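Local coordinates for protein formimidoylglutamase (Bacillus subtilis, PDB 3M1R) that hydrolyses N-formimidoyl-L-glutamate to L-glutamate and formamide in histidine degradation, using two manganese ions per subunit, at residues D[20-32]-D[68-82]. Residues are numbered along the deposited sequence; the frame is centred on the assembly and turned at random.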
loop_
_atom_site.group_PDB
_atom_site.type_symbol
_atom_site.label_atom_id
_atom_site.label_comp_id
_atom_site.label_asym_id
_atom_site.label_seq_id
_atom_site.Cartn_x
_atom_site.Cartn_y
_atom_site.Cartn_z
ATOM N N ARG D 20 6.573 34.364 2.036
ATOM C CA ARG D 20 6.690 35.582 1.249
ATOM C C ARG D 20 8.036 35.695 0.537
ATOM O O ARG D 20 8.183 36.467 -0.409
ATOM C CB ARG D 20 6.508 36.780 2.171
ATOM C CG ARG D 20 7.413 36.721 3.379
ATOM C CD ARG D 20 7.785 38.102 3.853
ATOM N NE ARG D 20 8.633 38.056 5.038
ATOM C CZ ARG D 20 8.183 37.794 6.260
ATOM N NH1 ARG D 20 9.025 37.777 7.284
ATOM N NH2 ARG D 20 6.890 37.546 6.455
ATOM N N ASP D 21 9.026 34.943 1.009
ATOM C CA ASP D 21 10.374 35.031 0.463
ATOM C C ASP D 21 10.590 33.952 -0.598
ATOM O O ASP D 21 11.670 33.825 -1.183
ATOM C CB ASP D 21 11.408 34.899 1.586
ATOM C CG ASP D 21 11.411 36.100 2.525
ATOM O OD1 ASP D 21 11.549 35.903 3.757
ATOM O OD2 ASP D 21 11.274 37.238 2.023
ATOM N N VAL D 22 9.548 33.176 -0.843
ATOM C CA VAL D 22 9.637 32.077 -1.796
ATOM C C VAL D 22 8.842 32.369 -3.056
ATOM O O VAL D 22 7.761 32.965 -3.001
ATOM C CB VAL D 22 9.131 30.766 -1.161
ATOM C CG1 VAL D 22 9.183 29.597 -2.156
ATOM C CG2 VAL D 22 9.948 30.464 0.074
ATOM N N THR D 23 9.395 31.967 -4.191
ATOM C CA THR D 23 8.638 31.967 -5.431
ATOM C C THR D 23 8.637 30.566 -6.006
ATOM O O THR D 23 9.670 30.092 -6.480
ATOM C CB THR D 23 9.215 32.889 -6.497
ATOM O OG1 THR D 23 9.152 34.247 -6.043
ATOM C CG2 THR D 23 8.387 32.744 -7.771
ATOM N N LYS D 24 7.473 29.923 -5.964
ATOM C CA LYS D 24 7.289 28.584 -6.501
ATOM C C LYS D 24 6.557 28.692 -7.823
ATOM O O LYS D 24 6.008 29.750 -8.134
ATOM C CB LYS D 24 6.494 27.732 -5.511
ATOM C CG LYS D 24 7.224 27.552 -4.192
ATOM C CD LYS D 24 6.478 26.644 -3.247
ATOM C CE LYS D 24 5.081 27.186 -2.950
ATOM N NZ LYS D 24 4.254 26.222 -2.145
HETATM N N MSE D 25 6.545 27.610 -8.601
HETATM C CA MSE D 25 5.906 27.656 -9.902
HETATM C C MSE D 25 4.437 28.042 -9.755
HETATM O O MSE D 25 3.859 28.686 -10.631
HETATM C CB MSE D 25 6.068 26.320 -10.639
HETATM C CG MSE D 25 7.485 26.082 -11.141
HETATM SE SE MSE D 25 8.100 27.450 -12.435
HETATM C CE MSE D 25 7.008 26.893 -13.964
ATOM N N SER D 26 3.835 27.657 -8.635
ATOM C CA SER D 26 2.440 28.014 -8.387
ATOM C C SER D 26 2.203 29.526 -8.391
ATOM O O SER D 26 1.091 29.975 -8.636
ATOM C CB SER D 26 1.974 27.450 -7.062
ATOM O OG SER D 26 2.959 27.667 -6.078
ATOM N N ASP D 27 3.242 30.302 -8.105
ATOM C CA ASP D 27 3.110 31.754 -8.067
ATOM C C ASP D 27 3.203 32.326 -9.474
ATOM O O ASP D 27 2.917 33.497 -9.682
ATOM C CB ASP D 27 4.190 32.372 -7.170
ATOM C CG ASP D 27 4.133 31.845 -5.743
ATOM O OD1 ASP D 27 3.027 31.798 -5.164
ATOM O OD2 ASP D 27 5.195 31.479 -5.200
ATOM N N LEU D 28 3.598 31.498 -10.439
ATOM C CA LEU D 28 3.896 31.993 -11.792
ATOM C C LEU D 28 3.025 31.385 -12.889
ATOM O O LEU D 28 3.092 31.793 -14.039
ATOM C CB LEU D 28 5.361 31.743 -12.130
ATOM C CG LEU D 28 6.397 32.495 -11.313
ATOM C CD1 LEU D 28 7.723 31.834 -11.457
ATOM C CD2 LEU D 28 6.469 33.931 -11.810
ATOM N N ILE D 29 2.220 30.396 -12.528
ATOM C CA ILE D 29 1.370 29.709 -13.486
ATOM C C ILE D 29 -0.037 30.263 -13.379
ATOM O O ILE D 29 -0.627 30.264 -12.302
ATOM C CB ILE D 29 1.340 28.189 -13.220
ATOM C CG1 ILE D 29 2.689 27.551 -13.557
ATOM C CG2 ILE D 29 0.210 27.516 -13.989
ATOM C CD1 ILE D 29 2.724 26.032 -13.296
ATOM N N ALA D 30 -0.565 30.748 -14.495
ATOM C CA ALA D 30 -1.925 31.259 -14.525
ATOM C C ALA D 30 -2.796 30.456 -15.487
ATOM O O ALA D 30 -2.357 30.061 -16.565
ATOM C CB ALA D 30 -1.925 32.709 -14.925
ATOM N N THR D 31 -4.035 30.217 -15.088
ATOM C CA THR D 31 -5.004 29.678 -16.007
ATOM C C THR D 31 -5.027 30.582 -17.238
ATOM O O THR D 31 -4.984 31.795 -17.128
ATOM C CB THR D 31 -6.387 29.630 -15.370
ATOM O OG1 THR D 31 -6.307 28.908 -14.139
ATOM C CG2 THR D 31 -7.364 28.928 -16.290
ATOM N N TRP D 32 -5.069 29.984 -18.416
ATOM C CA TRP D 32 -5.057 30.759 -19.635
ATOM C C TRP D 32 -6.449 31.253 -19.898
ATOM O O TRP D 32 -7.384 30.464 -19.930
ATOM C CB TRP D 32 -4.627 29.892 -20.812
ATOM C CG TRP D 32 -4.438 30.654 -22.074
ATOM C CD1 TRP D 32 -3.714 31.796 -22.234
ATOM C CD2 TRP D 32 -4.947 30.313 -23.372
ATOM N NE1 TRP D 32 -3.752 32.198 -23.547
ATOM C CE2 TRP D 32 -4.498 31.302 -24.267
ATOM C CE3 TRP D 32 -5.731 29.268 -23.862
ATOM C CZ2 TRP D 32 -4.813 31.282 -25.622
ATOM C CZ3 TRP D 32 -6.043 29.251 -25.207
ATOM C CH2 TRP D 32 -5.588 30.251 -26.070
ATOM N N LEU D 68 5.012 20.165 -10.216
ATOM C CA LEU D 68 5.614 21.366 -10.782
ATOM C C LEU D 68 5.256 22.583 -9.921
ATOM O O LEU D 68 6.133 23.297 -9.474
ATOM C CB LEU D 68 5.179 21.571 -12.236
ATOM C CG LEU D 68 5.804 22.789 -12.932
ATOM C CD1 LEU D 68 7.298 22.572 -13.074
ATOM C CD2 LEU D 68 5.184 23.015 -14.306
ATOM N N LYS D 69 3.972 22.773 -9.636
ATOM C CA LYS D 69 3.532 23.953 -8.887
ATOM C C LYS D 69 4.188 24.027 -7.518
ATOM O O LYS D 69 4.327 25.112 -6.946
ATOM C CB LYS D 69 2.011 23.989 -8.725
ATOM C CG LYS D 69 1.244 24.391 -9.978
ATOM C CD LYS D 69 -0.253 24.162 -9.787
ATOM C CE LYS D 69 -1.046 24.708 -10.952
ATOM N NZ LYS D 69 -2.489 24.433 -10.731
ATOM N N HIS D 70 4.590 22.883 -6.982
ATOM C CA HIS D 70 5.170 22.891 -5.656
ATOM C C HIS D 70 6.681 23.041 -5.647
ATOM O O HIS D 70 7.275 23.154 -4.587
ATOM C CB HIS D 70 4.680 21.713 -4.805
ATOM C CG HIS D 70 3.286 21.897 -4.282
ATOM N ND1 HIS D 70 2.171 21.429 -4.948
ATOM C CD2 HIS D 70 2.827 22.518 -3.170
ATOM C CE1 HIS D 70 1.087 21.741 -4.259
ATOM N NE2 HIS D 70 1.456 22.404 -3.178
ATOM N N SER D 71 7.290 23.091 -6.826
ATOM C CA SER D 71 8.732 23.308 -6.934
ATOM C C SER D 71 9.046 24.797 -6.923
ATOM O O SER D 71 8.245 25.614 -7.393
ATOM C CB SER D 71 9.278 22.723 -8.240
ATOM O OG SER D 71 8.966 21.338 -8.368
ATOM N N SER D 72 10.208 25.138 -6.380
ATOM C CA SER D 72 10.753 26.469 -6.536
ATOM C C SER D 72 10.990 26.737 -8.012
ATOM O O SER D 72 11.459 25.862 -8.741
ATOM C CB SER D 72 12.078 26.615 -5.784
ATOM O OG SER D 72 12.787 27.765 -6.229
ATOM N N ALA D 73 10.671 27.957 -8.428
ATOM C CA ALA D 73 10.980 28.460 -9.767
ATOM C C ALA D 73 12.422 28.957 -9.893
ATOM O O ALA D 73 12.873 29.328 -10.985
ATOM C CB ALA D 73 10.021 29.597 -10.113
ATOM N N TYR D 74 13.148 28.987 -8.782
ATOM C CA TYR D 74 14.470 29.610 -8.789
ATOM C C TYR D 74 15.589 28.638 -9.160
ATOM O O TYR D 74 15.708 27.552 -8.580
ATOM C CB TYR D 74 14.766 30.273 -7.442
ATOM C CG TYR D 74 16.157 30.859 -7.370
ATOM C CD1 TYR D 74 16.460 32.058 -8.016
ATOM C CD2 TYR D 74 17.174 30.211 -6.687
ATOM C CE1 TYR D 74 17.726 32.588 -7.973
ATOM C CE2 TYR D 74 18.450 30.749 -6.634
ATOM C CZ TYR D 74 18.716 31.943 -7.276
ATOM O OH TYR D 74 19.978 32.495 -7.235
ATOM N N SER D 75 16.390 29.033 -10.144
ATOM C CA SER D 75 17.608 28.314 -10.510
ATOM C C SER D 75 18.832 29.018 -9.933
ATOM O O SER D 75 19.038 30.211 -10.153
ATOM C CB SER D 75 17.748 28.246 -12.025
ATOM O OG SER D 75 19.009 27.723 -12.391
ATOM N N ALA D 76 19.647 28.276 -9.198
ATOM C CA ALA D 76 20.840 28.845 -8.595
ATOM C C ALA D 76 21.909 28.991 -9.663
ATOM O O ALA D 76 22.829 29.792 -9.520
ATOM C CB ALA D 76 21.339 27.964 -7.454
ATOM N N GLU D 77 21.777 28.220 -10.738
ATOM C CA GLU D 77 22.742 28.271 -11.833
ATOM C C GLU D 77 22.419 29.401 -12.824
ATOM O O GLU D 77 23.227 29.737 -13.682
ATOM C CB GLU D 77 22.806 26.918 -12.547
ATOM C CG GLU D 77 23.918 26.783 -13.584
ATOM C CD GLU D 77 23.915 25.416 -14.267
ATOM O OE1 GLU D 77 24.098 25.364 -15.503
ATOM O OE2 GLU D 77 23.717 24.395 -13.570
ATOM N N LEU D 78 21.233 29.983 -12.689
ATOM C CA LEU D 78 20.809 31.088 -13.531
ATOM C C LEU D 78 20.821 32.362 -12.709
ATOM O O LEU D 78 20.865 33.461 -13.248
ATOM C CB LEU D 78 19.385 30.847 -14.034
ATOM C CG LEU D 78 19.111 30.423 -15.481
ATOM C CD1 LEU D 78 20.022 29.303 -15.935
ATOM C CD2 LEU D 78 17.651 30.030 -15.600
ATOM N N GLY D 79 20.768 32.211 -11.391
ATOM C CA GLY D 79 20.619 33.355 -10.518
ATOM C C GLY D 79 19.303 34.064 -10.771
ATOM O O GLY D 79 19.175 35.266 -10.532
ATOM N N GLU D 80 18.315 33.315 -11.257
ATOM C CA GLU D 80 16.996 33.874 -11.499
ATOM C C GLU D 80 15.941 32.799 -11.730
ATOM O O GLU D 80 16.257 31.623 -11.939
ATOM C CB GLU D 80 17.043 34.811 -12.704
ATOM C CG GLU D 80 17.718 34.194 -13.911
ATOM C CD GLU D 80 17.729 35.120 -15.105
ATOM O OE1 GLU D 80 16.967 36.111 -15.099
ATOM O OE2 GLU D 80 18.498 34.850 -16.053
ATOM N N HIS D 81 14.680 33.210 -11.698
ATOM C CA HIS D 81 13.592 32.291 -11.980
ATOM C C HIS D 81 13.610 31.835 -13.442
ATOM O O HIS D 81 14.071 32.572 -14.328
ATOM C CB HIS D 81 12.273 32.942 -11.596
ATOM C CG HIS D 81 12.248 33.422 -10.181
ATOM N ND1 HIS D 81 11.527 34.523 -9.777
ATOM C CD2 HIS D 81 12.876 32.956 -9.076
ATOM C CE1 HIS D 81 11.703 34.709 -8.482
ATOM N NE2 HIS D 81 12.518 33.773 -8.032
ATOM N N VAL D 82 13.130 30.618 -13.692
ATOM C CA VAL D 82 13.139 30.065 -15.050
ATOM C C VAL D 82 11.991 30.604 -15.881
ATOM O O VAL D 82 11.995 30.479 -17.099
ATOM C CB VAL D 82 13.066 28.524 -15.069
ATOM C CG1 VAL D 82 14.345 27.911 -14.514
ATOM C CG2 VAL D 82 11.822 28.036 -14.327
#
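Met25, a selenomethionine, fills the middle of this contact. The bend at chi2 (-61°) brings SE to 3.7 Å from CB of Ala73 and beside CG2 of Val82. CG of Met25 rests on CD1 of Leu68. Leu28 presses its CD1 onto CB of Ala73 at 3.5 Å, a tight fit. CD1 of Ile29 touches both CD2 of Leu68 and CG of Lys69; the side chains of Ile29 and Lys69 cross at about a right angle. Leu87 covers further parts of Met25 and Ile29.

The protein has the alpha/beta fold of the arginase family, built round a parallel sheet. Strand 29-31 is an outermost strand of that sheet within the chain and pairs with 87-93. The contact joins the turn leading into this edge strand, and its first residue, to the last part of helix 60-69, the loop after it and the small hairpin of strands 74-75 and 80-81.

Lys24 and Ser72 form a single beta bridge. Ala73 N donates to Thr23 O at 3.1 Å, and Met25 N donates to Ser71 O at 2.9 Å, almost in line with the carbonyl bond. Beyond the bridge, Thr23 CG2 sits over one face of the His81 ring, 4.2 Å from its centroid.

Lys69 O, near the helix end, is gripped twice by Ser26. The backbone N comes in the carbonyl plane, while OG, at 3.0 Å, is tilted from it. Chi1 of 44° sets OG between the backbone N and the carbonyl carbon, which brings it to Lys69 O. With an alanine here, Lys69 O would probably keep only the bent backbone bond from this turn. Lys24 N donates to Asp27 OD2 at 2.9 Å, across the same turn.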